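Side-chain contacts in glycoside Hydrolase Family 43_12 (Metagenome, PDB 7JVH), which probably hydrolyses glycosidic bonds in arabinose- or xylose-containing plant glycans: residues I126-N129 with T134-M137; F178-K183 with I243-G248; K183-H188 with N272-Y277; I206-L211 with Q215-T220; V223-G228 with V266-D271. All blocks are in the same frame, centred on the assembly; numbering follows the deposited sequence.

Contact 1 of 5, residues I126-N129 with T134-M137; sequences IHYN and TFYM
T134 and N129 form a hydrogen-bonded antiparallel pair: N129 N reaches T134 O at 2.9 Å, and T134 N returns a bond to N129 O at 3.1 Å. The T134 hydroxyl turns instead to N132 O in the connecting loop. F135 points to the other face of the sheet, the one it shares with its non-hydrogen-bonded partner Y128. Here the tyrosine presents its edge to the phenyl face, with Y128 CD1 above the ring centre and 3.6 Å from F135 CZ; the two planes are inclined at 54°. The first torsion of F135 sets CG beside the backbone N (chi1 -69°), which carries the phenyl across toward the tyrosine. F135 also meets Y74 edge-to-face.

At Y136 the chain again pairs through both backbone groups. H127 N bonds to Y136 O at 3.0 Å, and Y136 N bonds to H127 O at 3.1 Å. Each of these oxygens also receives a CA-H, Y136 O from I126 CA at 3.2 Å and H127 O from F135 CA. The Y136 ring brings its edge to N129, Y136 CE1 lying 3.8 Å from N129 CB. M137, a selenomethionine, is the non-hydrogen-bonded partner of I126, and its backbone bonds go to V152 of strand 148-154.

The polar ends of Y128, N129, T134 and Y136 find D133, Y131 and N132 in the turn. The pairing of the two strands therefore rests on backbone bonds and ring packing, while the side-chain polar groups fasten the hairpin's own loop.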
# COMPACT_ATOMS: atom_id res chain seq x y z
N ILE A 126 10.16 6.28 7.68
CA ILE A 126 9.83 7.12 8.84
C ILE A 126 10.94 6.98 9.90
O ILE A 126 11.59 5.96 9.99
CB ILE A 126 8.42 6.80 9.41
CG1 ILE A 126 7.96 7.89 10.38
CG2 ILE A 126 8.37 5.44 10.09
CD1 ILE A 126 6.59 7.67 10.97
N HIS A 127 11.16 8.04 10.68
CA HIS A 127 12.24 8.10 11.65
C HIS A 127 11.87 9.03 12.78
O HIS A 127 11.13 9.97 12.58
CB HIS A 127 13.52 8.65 11.00
CG HIS A 127 14.03 7.80 9.88
ND1 HIS A 127 14.92 6.78 10.10
CD2 HIS A 127 13.84 7.86 8.54
CE1 HIS A 127 15.22 6.20 8.95
NE2 HIS A 127 14.60 6.85 7.98
N TYR A 128 12.42 8.75 13.96
CA TYR A 128 12.35 9.67 15.08
C TYR A 128 13.76 10.06 15.50
O TYR A 128 14.57 9.20 15.84
CB TYR A 128 11.60 9.08 16.27
CG TYR A 128 11.69 9.96 17.49
CD1 TYR A 128 10.91 11.11 17.59
CD2 TYR A 128 12.57 9.67 18.53
CE1 TYR A 128 11.00 11.93 18.71
CE2 TYR A 128 12.67 10.49 19.64
CZ TYR A 128 11.89 11.62 19.72
OH TYR A 128 11.97 12.42 20.82
N ASN A 129 14.04 11.36 15.46
CA ASN A 129 15.29 11.93 15.90
C ASN A 129 15.15 12.36 17.36
O ASN A 129 14.49 13.37 17.66
CB ASN A 129 15.67 13.11 15.01
CG ASN A 129 17.02 13.69 15.37
OD1 ASN A 129 17.68 13.26 16.31
ND2 ASN A 129 17.44 14.69 14.62
N THR A 134 12.09 15.16 16.93
CA THR A 134 11.40 15.47 15.69
C THR A 134 11.24 14.23 14.84
O THR A 134 12.15 13.41 14.76
CB THR A 134 12.16 16.52 14.84
OG1 THR A 134 12.49 17.65 15.65
CG2 THR A 134 11.28 16.99 13.66
N PHE A 135 10.06 14.11 14.22
CA PHE A 135 9.75 13.02 13.29
C PHE A 135 10.04 13.45 11.84
O PHE A 135 9.99 14.63 11.50
CB PHE A 135 8.29 12.59 13.43
CG PHE A 135 7.98 11.88 14.73
CD1 PHE A 135 7.69 12.60 15.89
CD2 PHE A 135 7.97 10.49 14.79
CE1 PHE A 135 7.41 11.95 17.08
CE2 PHE A 135 7.69 9.84 15.98
CZ PHE A 135 7.41 10.57 17.12
N TYR A 136 10.33 12.46 11.00
CA TYR A 136 10.72 12.62 9.60
C TYR A 136 10.05 11.52 8.77
O TYR A 136 10.17 10.34 9.09
CB TYR A 136 12.24 12.49 9.46
CG TYR A 136 13.03 13.63 10.04
CD1 TYR A 136 13.44 13.64 11.37
CD2 TYR A 136 13.39 14.71 9.24
CE1 TYR A 136 14.17 14.69 11.89
CE2 TYR A 136 14.14 15.77 9.74
CZ TYR A 136 14.52 15.76 11.08
OH TYR A 136 15.25 16.80 11.60
N MSE A 137 9.34 11.92 7.71
CA MSE A 137 8.87 10.99 6.71
C MSE A 137 9.53 11.35 5.38
O MSE A 137 9.23 12.39 4.80
CB MSE A 137 7.34 11.05 6.61
CG MSE A 137 6.71 9.82 6.00
SE MSE A 137 7.08 9.67 4.09
CE MSE A 137 8.30 8.21 4.08

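Contact 2 of 5, residues F178-K183 with I243-G248; sequences FDDNGK and IYKKNG
K245 drives its ammonium group between two consecutive acids, D179 and D180, and this small charged knot is the close-packed part of the contact. K245 NZ lies 2.8 Å from D179 OD1 and 2.7 Å from D180 OD2, both salt bridges. The lysine is stretched out along its whole length beyond CG, and both acid side chains stand at roughly right angles to it. D179 OD1 offers its syn lone pair to the lysine, while D180 N meets the same oxygen on the anti side at 2.7 Å, so one atom is gripped twice; with D179 OD2 bonded to Y250 OH, both oxygens are held and the carboxylate is probably fixed in rotation. The Y250 hydroxyl also bonds to K245 NZ. With D179 OD1 and D180 OD1 only 3.1 Å apart, the lysine charge probably offsets the repulsion between the two acids.

The acids sit in the loop joining strands 175-178 and 184-190 of one propeller blade, whereas K245 belongs to strand 239-246 of the next. The loop is shaped by an Asx turn in which N181 OD1 accepts from K183 N at 3.3 Å.

Toward solvent the contact thins out. D179 is buried and K245 partly exposed, but D180 is exposed, and its OD2 is met on the syn side, 30° out of the carboxylate plane.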
# COMPACT_ATOMS: atom_id res chain seq x y z
N PHE A 178 20.57 9.38 12.27
CA PHE A 178 21.08 10.42 13.14
C PHE A 178 22.09 9.87 14.14
O PHE A 178 21.73 9.20 15.09
CB PHE A 178 19.91 11.09 13.87
CG PHE A 178 18.83 11.56 12.95
CD1 PHE A 178 19.02 12.68 12.15
CD2 PHE A 178 17.61 10.88 12.87
CE1 PHE A 178 18.02 13.12 11.28
CE2 PHE A 178 16.60 11.31 12.01
CZ PHE A 178 16.81 12.43 11.21
N ASP A 179 23.37 10.16 13.90
CA ASP A 179 24.50 9.65 14.70
C ASP A 179 24.56 10.33 16.08
O ASP A 179 23.71 11.13 16.42
CB ASP A 179 25.81 9.85 13.94
CG ASP A 179 26.82 8.76 14.22
OD1 ASP A 179 26.79 8.17 15.33
OD2 ASP A 179 27.63 8.48 13.31
N ASP A 180 25.56 9.95 16.88
CA ASP A 180 25.69 10.38 18.29
C ASP A 180 26.59 11.62 18.49
O ASP A 180 26.84 12.00 19.62
CB ASP A 180 26.16 9.21 19.20
CG ASP A 180 27.29 8.40 18.60
OD1 ASP A 180 28.19 8.99 17.96
OD2 ASP A 180 27.25 7.15 18.73
N ASN A 181 27.06 12.22 17.38
CA ASN A 181 27.89 13.41 17.41
C ASN A 181 27.21 14.58 16.73
O ASN A 181 27.88 15.45 16.22
CB ASN A 181 29.23 13.16 16.70
CG ASN A 181 29.08 12.45 15.38
OD1 ASN A 181 28.01 12.41 14.77
ND2 ASN A 181 30.16 11.87 14.91
N GLY A 182 25.87 14.59 16.67
CA GLY A 182 25.16 15.69 16.05
C GLY A 182 25.15 15.67 14.53
O GLY A 182 24.44 16.47 13.91
N LYS A 183 25.88 14.74 13.92
CA LYS A 183 25.88 14.58 12.48
C LYS A 183 24.73 13.70 12.02
O LYS A 183 24.40 12.69 12.66
CB LYS A 183 27.23 14.02 12.01
CG LYS A 183 28.37 14.99 12.26
CD LYS A 183 29.67 14.43 11.71
CE LYS A 183 30.86 15.36 11.90
NZ LYS A 183 30.87 16.41 10.84
N ILE A 243 20.28 2.50 7.81
CA ILE A 243 21.40 2.49 8.74
C ILE A 243 20.88 2.34 10.16
O ILE A 243 19.91 2.99 10.54
CB ILE A 243 22.26 3.78 8.66
CG1 ILE A 243 22.78 4.03 7.24
CG2 ILE A 243 23.42 3.70 9.63
CD1 ILE A 243 23.88 3.09 6.80
N TYR A 244 21.54 1.46 10.92
CA TYR A 244 21.35 1.34 12.36
C TYR A 244 22.73 1.31 12.99
O TYR A 244 23.69 0.90 12.35
CB TYR A 244 20.58 0.06 12.72
CG TYR A 244 19.34 -0.19 11.88
CD1 TYR A 244 18.13 0.44 12.16
CD2 TYR A 244 19.39 -1.08 10.81
CE1 TYR A 244 17.01 0.19 11.40
CE2 TYR A 244 18.26 -1.33 10.03
CZ TYR A 244 17.08 -0.70 10.33
OH TYR A 244 15.99 -0.95 9.54
N LYS A 245 22.83 1.78 14.23
CA LYS A 245 24.09 1.72 14.97
C LYS A 245 23.86 0.97 16.25
O LYS A 245 22.93 1.29 16.97
CB LYS A 245 24.60 3.12 15.26
CG LYS A 245 26.07 3.17 15.63
CD LYS A 245 26.48 4.60 15.94
CE LYS A 245 27.93 4.70 16.31
NZ LYS A 245 28.31 6.12 16.51
N LYS A 246 24.70 -0.03 16.52
CA LYS A 246 24.57 -0.89 17.70
C LYS A 246 25.95 -1.34 18.20
O LYS A 246 26.73 -1.91 17.45
CB LYS A 246 23.70 -2.09 17.35
CG LYS A 246 23.07 -2.79 18.55
CD LYS A 246 22.07 -3.83 18.08
CE LYS A 246 21.70 -4.82 19.16
NZ LYS A 246 22.84 -5.75 19.45
N ASN A 247 26.22 -1.09 19.49
CA ASN A 247 27.52 -1.38 20.13
C ASN A 247 28.69 -0.76 19.37
O ASN A 247 29.72 -1.40 19.17
CB ASN A 247 27.76 -2.89 20.27
CG ASN A 247 26.59 -3.61 20.91
OD1 ASN A 247 26.22 -4.71 20.50
ND2 ASN A 247 25.99 -2.98 21.92
N GLY A 248 28.51 0.49 18.94
CA GLY A 248 29.54 1.24 18.24
C GLY A 248 29.75 0.91 16.77
O GLY A 248 30.52 1.59 16.10

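Contact 3 of 5, residues K183-H188 with N272-Y277; sequences KAYLVH and NIYGPY
Y185 offers one broad face to I273 and an edge to Y274. The isoleucine comes down almost along the ring normal: CG1 sits over the centre, 3.6 Å from the centroid and 10° off that normal, a CH-pi contact. Setting CG1 of I273 opposite the backbone N (chi1 -174°) lays this branch on the ring, while I273 CG2 reaches its phenolic end, 3.7 Å from Y185 CZ. Against Y274 the tyrosine is turned nearly perpendicular, the planes at 85°, in an offset edge-to-face pair whose closest atoms are Y185 CE1 and Y274 CE2 at 4.1 Å. A leucine in place of Y185 would probably leave I273 without the flat surface it rests on and Y274 without an edge at its face.

Within the loop, Y277 OH donates to I273 O from above the carbonyl plane, which probably helps steady the backbone at I273. Y274 is anchored separately, its OH bonding to T220 O. The contact thus bridges neighbouring blades: Y185 on strand 184-190, flanked by strands 175-178 and 203-210, meets the loop between strands 265-270 and 278-279, and I206 of strand 203-210 touches both I273 and Y274.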
# COMPACT_ATOMS: atom_id res chain seq x y z
N LYS A 183 25.88 14.74 13.92
CA LYS A 183 25.88 14.58 12.48
C LYS A 183 24.73 13.70 12.02
O LYS A 183 24.40 12.69 12.66
CB LYS A 183 27.23 14.02 12.01
CG LYS A 183 28.37 14.99 12.26
CD LYS A 183 29.67 14.43 11.71
CE LYS A 183 30.86 15.36 11.90
NZ LYS A 183 30.87 16.41 10.84
N ALA A 184 24.11 14.10 10.91
CA ALA A 184 23.03 13.36 10.28
C ALA A 184 23.44 12.92 8.89
O ALA A 184 24.23 13.58 8.22
CB ALA A 184 21.80 14.24 10.21
N TYR A 185 22.90 11.78 8.47
CA TYR A 185 23.23 11.19 7.18
C TYR A 185 21.97 10.75 6.45
O TYR A 185 20.89 10.67 7.02
CB TYR A 185 24.19 10.02 7.37
CG TYR A 185 25.45 10.45 8.09
CD1 TYR A 185 26.50 11.05 7.40
CD2 TYR A 185 25.57 10.28 9.47
CE1 TYR A 185 27.64 11.46 8.06
CE2 TYR A 185 26.72 10.69 10.14
CZ TYR A 185 27.75 11.28 9.43
OH TYR A 185 28.88 11.68 10.09
N LEU A 186 22.13 10.51 5.15
CA LEU A 186 21.04 10.10 4.30
C LEU A 186 21.58 9.08 3.33
O LEU A 186 22.59 9.33 2.67
CB LEU A 186 20.50 11.31 3.54
CG LEU A 186 19.28 11.07 2.65
CD1 LEU A 186 18.56 12.38 2.42
CD2 LEU A 186 19.64 10.37 1.33
N VAL A 187 20.93 7.93 3.27
CA VAL A 187 21.32 6.86 2.37
C VAL A 187 20.18 6.62 1.38
O VAL A 187 19.00 6.81 1.71
CB VAL A 187 21.69 5.58 3.14
CG1 VAL A 187 20.44 4.91 3.74
CG2 VAL A 187 22.51 4.66 2.25
N HIS A 188 20.54 6.24 0.16
CA HIS A 188 19.55 5.97 -0.86
C HIS A 188 20.12 5.08 -1.94
O HIS A 188 21.33 4.87 -2.00
CB HIS A 188 18.99 7.28 -1.44
CG HIS A 188 19.94 8.00 -2.35
ND1 HIS A 188 19.86 7.92 -3.72
CD2 HIS A 188 20.98 8.83 -2.08
CE1 HIS A 188 20.82 8.67 -4.26
NE2 HIS A 188 21.51 9.23 -3.29
N ASN A 272 32.72 2.66 10.66
CA ASN A 272 32.58 4.09 10.40
C ASN A 272 31.41 4.36 9.45
O ASN A 272 31.11 3.53 8.57
CB ASN A 272 33.92 4.62 9.86
CG ASN A 272 33.80 5.94 9.11
OD1 ASN A 272 33.55 5.96 7.91
ND2 ASN A 272 34.07 7.05 9.80
N ILE A 273 30.73 5.50 9.62
CA ILE A 273 29.53 5.80 8.85
C ILE A 273 29.75 5.70 7.33
O ILE A 273 28.87 5.22 6.61
CB ILE A 273 28.94 7.19 9.20
CG1 ILE A 273 27.59 7.41 8.49
CG2 ILE A 273 29.90 8.31 8.84
CD1 ILE A 273 26.55 6.36 8.81
N TYR A 274 30.91 6.17 6.87
CA TYR A 274 31.34 6.08 5.46
C TYR A 274 32.16 4.82 5.23
O TYR A 274 32.45 4.46 4.09
CB TYR A 274 32.23 7.28 5.09
CG TYR A 274 31.51 8.60 4.92
CD1 TYR A 274 30.75 8.84 3.78
CD2 TYR A 274 31.63 9.61 5.86
CE1 TYR A 274 30.10 10.05 3.59
CE2 TYR A 274 30.98 10.83 5.69
CZ TYR A 274 30.22 11.04 4.55
OH TYR A 274 29.57 12.25 4.36
N GLY A 275 32.54 4.17 6.34
CA GLY A 275 33.65 3.21 6.39
C GLY A 275 33.26 2.08 5.45
O GLY A 275 32.09 1.99 5.08
N PRO A 276 34.21 1.21 5.05
CA PRO A 276 33.88 0.12 4.13
C PRO A 276 32.80 -0.76 4.78
O PRO A 276 32.95 -1.14 5.93
CB PRO A 276 35.21 -0.61 3.94
CG PRO A 276 36.11 -0.13 5.02
CD PRO A 276 35.61 1.21 5.48
N TYR A 277 31.71 -1.00 4.05
CA TYR A 277 30.63 -1.85 4.51
C TYR A 277 30.84 -3.23 3.92
O TYR A 277 30.86 -3.36 2.70
CB TYR A 277 29.27 -1.29 4.08
CG TYR A 277 28.81 -0.12 4.92
CD1 TYR A 277 28.05 -0.32 6.08
CD2 TYR A 277 29.14 1.17 4.57
CE1 TYR A 277 27.63 0.75 6.85
CE2 TYR A 277 28.73 2.24 5.33
CZ TYR A 277 27.98 2.03 6.47
OH TYR A 277 27.58 3.11 7.23

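Contact 4 of 5, residues I206-L211 with Q215-T220; sequences IWEYDL and QIIPGT
W207 lays one face of its indole against I216, whose CG1 stands 4.2 Å from the centroid of the six-membered ring, displaced toward the rim. I216 CG2 continues the contact onto W207 CB at 3.6 Å, and CD1 reaches CZ3. At the indole edge, in the ring plane, lies I217 O, 3.6 Å from W207 CE3. The pyrrole nitrogen NE1 bonds to H188 NE2, and the H188 and F169 rings also meet the indole. The Y209 ring has Q215 N over one face, 3.9 Å from Y209 CE1, while its OH goes to D214.

T220 ties the far end. Its OG1 lies between the backbone N and the carbonyl carbon (chi1 66°), a setting from which it accepts from E208 N at 3.1 Å and donates to I217 O at 2.6 Å, in the carbonyl plane and on a lone pair. A valine here would probably deprive E208 N of its acceptor and let the turn from I217 to T220 drift from the strand. That turn is of type II, and G219 takes its positive phi, at which a CB would jam against the preceding carbonyl O.

Between these ends the backbones pair directly, I217 N to E208 O at 3.0 Å and D210 N to Q215 O at 2.9 Å. I217 CD1 folds back over this pairing toward D210 CB. This is a beta hairpin whose second strand is interrupted by a turn, and it forms the last two strands of a four-stranded propeller blade.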
# COMPACT_ATOMS: atom_id res chain seq x y z
N ILE A 206 25.52 7.27 0.22
CA ILE A 206 25.30 7.99 1.47
C ILE A 206 25.73 9.45 1.33
O ILE A 206 26.64 9.77 0.57
CB ILE A 206 26.03 7.30 2.64
CG1 ILE A 206 25.58 7.89 3.98
CG2 ILE A 206 27.55 7.40 2.50
CD1 ILE A 206 26.04 7.06 5.17
N TRP A 207 25.02 10.33 2.05
CA TRP A 207 25.27 11.77 2.10
C TRP A 207 25.22 12.20 3.54
O TRP A 207 24.41 11.69 4.30
CB TRP A 207 24.16 12.54 1.39
CG TRP A 207 24.00 12.30 -0.07
CD1 TRP A 207 23.34 11.27 -0.66
CD2 TRP A 207 24.44 13.15 -1.13
NE1 TRP A 207 23.36 11.41 -2.02
CE2 TRP A 207 24.04 12.55 -2.34
CE3 TRP A 207 25.16 14.36 -1.18
CZ2 TRP A 207 24.33 13.11 -3.59
CZ3 TRP A 207 25.44 14.91 -2.42
CH2 TRP A 207 25.04 14.28 -3.61
N GLU A 208 26.04 13.18 3.90
CA GLU A 208 25.86 13.93 5.13
C GLU A 208 24.65 14.83 4.93
O GLU A 208 24.40 15.31 3.81
CB GLU A 208 27.11 14.77 5.46
CG GLU A 208 27.15 15.29 6.90
CD GLU A 208 28.50 15.93 7.26
OE1 GLU A 208 29.52 15.58 6.62
OE2 GLU A 208 28.56 16.77 8.19
N TYR A 209 23.88 15.05 6.00
CA TYR A 209 22.61 15.77 5.94
C TYR A 209 22.68 16.97 6.86
O TYR A 209 23.21 16.89 7.96
CB TYR A 209 21.46 14.83 6.35
CG TYR A 209 20.04 15.37 6.19
CD1 TYR A 209 19.35 15.25 4.97
CD2 TYR A 209 19.36 15.93 7.27
CE1 TYR A 209 18.04 15.71 4.84
CE2 TYR A 209 18.06 16.39 7.14
CZ TYR A 209 17.40 16.28 5.93
OH TYR A 209 16.10 16.75 5.82
N ASP A 210 22.16 18.10 6.37
CA ASP A 210 22.14 19.35 7.10
C ASP A 210 20.77 19.50 7.75
O ASP A 210 19.77 19.67 7.06
CB ASP A 210 22.42 20.52 6.16
CG ASP A 210 22.54 21.85 6.90
OD1 ASP A 210 21.72 22.12 7.80
OD2 ASP A 210 23.47 22.62 6.59
N LEU A 211 20.74 19.43 9.09
CA LEU A 211 19.50 19.44 9.86
C LEU A 211 18.81 20.80 9.80
O LEU A 211 17.59 20.87 9.73
CB LEU A 211 19.75 19.01 11.31
CG LEU A 211 20.25 17.57 11.42
CD1 LEU A 211 21.18 17.39 12.61
CD2 LEU A 211 19.09 16.58 11.46
N GLN A 215 18.62 19.41 3.80
CA GLN A 215 19.20 19.20 2.48
C GLN A 215 20.54 18.50 2.66
O GLN A 215 21.23 18.72 3.67
CB GLN A 215 19.38 20.55 1.76
CG GLN A 215 19.87 20.43 0.33
CD GLN A 215 18.89 19.69 -0.56
OE1 GLN A 215 19.04 18.48 -0.79
NE2 GLN A 215 17.88 20.41 -1.07
N ILE A 216 20.90 17.65 1.69
CA ILE A 216 22.21 17.00 1.67
C ILE A 216 23.31 18.05 1.50
O ILE A 216 23.05 19.12 0.94
CB ILE A 216 22.30 15.89 0.58
CG1 ILE A 216 21.92 16.40 -0.83
CG2 ILE A 216 21.39 14.73 0.94
CD1 ILE A 216 22.94 17.28 -1.51
N ILE A 217 24.50 17.77 2.04
CA ILE A 217 25.66 18.63 1.86
C ILE A 217 26.39 18.21 0.59
O ILE A 217 26.88 17.08 0.50
CB ILE A 217 26.63 18.61 3.08
CG1 ILE A 217 25.96 19.23 4.31
CG2 ILE A 217 27.90 19.40 2.78
CD1 ILE A 217 25.13 18.27 5.12
N PRO A 218 26.48 19.08 -0.44
CA PRO A 218 27.24 18.78 -1.65
C PRO A 218 28.70 18.41 -1.38
O PRO A 218 29.33 19.02 -0.54
CB PRO A 218 27.14 20.08 -2.45
CG PRO A 218 25.89 20.73 -1.96
CD PRO A 218 25.81 20.39 -0.50
N GLY A 219 29.20 17.40 -2.09
CA GLY A 219 30.55 16.88 -1.93
C GLY A 219 30.74 15.80 -0.88
O GLY A 219 31.83 15.27 -0.74
N THR A 220 29.67 15.45 -0.15
CA THR A 220 29.74 14.46 0.92
C THR A 220 29.25 13.08 0.48
O THR A 220 29.26 12.15 1.27
CB THR A 220 28.95 14.90 2.17
OG1 THR A 220 27.55 14.94 1.88
CG2 THR A 220 29.43 16.27 2.67

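Contact 5 of 5, residues V223-G228 with V266-D271; sequences VIVNGG and VIFKAD
Two neighbouring blades of the five-bladed beta-propeller, the catalytic fold of family 43, meet here through V225 and F268. V225 belongs to the last strand of one blade, 215-226, at a classic beta bulge: I224 and V225 both face I204 on the adjoining strand 203-210. F268 comes from strand 265-270 of the next blade, and the two side chains approach from opposite directions across the interface between the sheets. No hydrogen bond crosses it.

The valine places both its methyls on the aromatic ring. CG2 hangs over the centre of the F268 face, 3.9 Å from the centroid and 8° off the ring normal, so its hydrogens make a CH-pi contact. With CG1 anti to the backbone N (chi1 178°), the second methyl falls near the end of the same ring. V225 also touches L252 of strand 249-255, beside F268 in its sheet, which extends the apolar seam.

Beyond the strand the chain bends through G227, whose positive phi would push a CB against the carbonyl O before it. This bend brings the backbone of G228 to the rim of the phenyl: G228 C lies in the ring plane, 3.9 Å from F268 CZ, the atom that V225 CG1 approaches at 3.9 Å.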
# COMPACT_ATOMS: atom_id res chain seq x y z
N VAL A 223 29.59 6.25 -2.68
CA VAL A 223 29.00 4.94 -2.91
C VAL A 223 29.56 3.98 -1.86
O VAL A 223 30.77 3.75 -1.81
CB VAL A 223 29.28 4.39 -4.32
CG1 VAL A 223 28.69 3.00 -4.47
CG2 VAL A 223 28.72 5.33 -5.39
N ILE A 224 28.67 3.43 -1.02
CA ILE A 224 29.05 2.50 0.05
C ILE A 224 28.75 1.03 -0.25
O ILE A 224 29.36 0.15 0.32
CB ILE A 224 28.44 2.89 1.42
CG1 ILE A 224 26.96 3.22 1.30
CG2 ILE A 224 29.20 4.09 2.00
CD1 ILE A 224 26.31 3.41 2.65
N VAL A 225 27.81 0.78 -1.17
CA VAL A 225 27.63 -0.54 -1.77
C VAL A 225 27.44 -0.39 -3.26
O VAL A 225 26.64 0.42 -3.70
CB VAL A 225 26.42 -1.31 -1.20
CG1 VAL A 225 26.27 -2.65 -1.92
CG2 VAL A 225 26.59 -1.54 0.30
N ASN A 226 28.19 -1.20 -4.03
CA ASN A 226 28.05 -1.26 -5.47
C ASN A 226 27.49 -2.60 -5.94
O ASN A 226 28.18 -3.63 -5.87
CB ASN A 226 29.38 -0.96 -6.16
CG ASN A 226 29.22 -0.72 -7.65
OD1 ASN A 226 28.11 -0.40 -8.13
ND2 ASN A 226 30.32 -0.87 -8.39
N GLY A 227 26.23 -2.59 -6.41
CA GLY A 227 25.58 -3.78 -6.93
C GLY A 227 24.79 -4.57 -5.88
O GLY A 227 23.57 -4.74 -6.01
N GLY A 228 25.51 -5.05 -4.86
CA GLY A 228 24.95 -5.87 -3.79
C GLY A 228 26.01 -6.52 -2.92
O GLY A 228 27.15 -6.04 -2.87
N VAL A 266 19.45 -8.27 2.84
CA VAL A 266 20.84 -8.54 3.08
C VAL A 266 21.34 -7.53 4.11
O VAL A 266 20.66 -6.53 4.36
CB VAL A 266 21.66 -8.49 1.79
CG1 VAL A 266 21.12 -9.49 0.79
CG2 VAL A 266 21.67 -7.09 1.19
N ILE A 267 22.51 -7.80 4.70
CA ILE A 267 23.02 -7.00 5.81
C ILE A 267 24.54 -6.83 5.71
O ILE A 267 25.27 -7.80 5.44
CB ILE A 267 22.66 -7.64 7.18
CG1 ILE A 267 23.00 -6.70 8.34
CG2 ILE A 267 23.37 -8.98 7.36
CD1 ILE A 267 22.04 -5.54 8.51
N PHE A 268 24.99 -5.59 5.96
CA PHE A 268 26.37 -5.16 5.90
C PHE A 268 26.70 -4.48 7.22
O PHE A 268 25.81 -3.93 7.86
CB PHE A 268 26.54 -4.09 4.81
CG PHE A 268 26.27 -4.56 3.41
CD1 PHE A 268 24.98 -4.53 2.88
CD2 PHE A 268 27.31 -5.02 2.61
CE1 PHE A 268 24.74 -4.96 1.60
CE2 PHE A 268 27.06 -5.46 1.32
CZ PHE A 268 25.78 -5.41 0.81
N LYS A 269 27.98 -4.49 7.60
CA LYS A 269 28.45 -3.70 8.74
C LYS A 269 29.76 -2.93 8.46
O LYS A 269 30.52 -3.30 7.57
CB LYS A 269 28.58 -4.58 10.00
CG LYS A 269 29.84 -5.41 10.09
CD LYS A 269 29.83 -6.31 11.32
CE LYS A 269 31.07 -7.20 11.38
NZ LYS A 269 32.21 -6.53 12.08
N ALA A 270 29.99 -1.86 9.23
CA ALA A 270 31.19 -1.04 9.13
C ALA A 270 31.55 -0.40 10.46
O ALA A 270 30.68 -0.24 11.33
CB ALA A 270 31.00 0.05 8.09
N ASP A 271 32.83 -0.04 10.61
CA ASP A 271 33.35 0.61 11.82
C ASP A 271 33.19 2.13 11.80
O ASP A 271 33.48 2.80 12.79
CB ASP A 271 34.82 0.25 12.02
CG ASP A 271 35.03 -1.24 12.26
OD1 ASP A 271 34.19 -1.90 12.92
OD2 ASP A 271 36.05 -1.76 11.80

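Overall arrangement
All five contacts fall in the propeller domain. Contact 1 lies within the blade running from strand 120-129 to strand 165-166 and contact 4 within that from 175-178 to 215-226, while contacts 2, 3 and 5 join the latter to the blade from 239-246 to 278-279. Contact 1 comes first along the chain; contact 4 is nested within contacts 2 and 3, and contact 5 within contact 3. Contacts 2 and 3 have centres about 9 Å apart and share K183; the centre of contact 3 is about 10 Å from those of contacts 4 and 5. Y136 packs on F178, linking a third blade. The middle blade is thus joined to the next by one salt-bridge network and two apolar contacts.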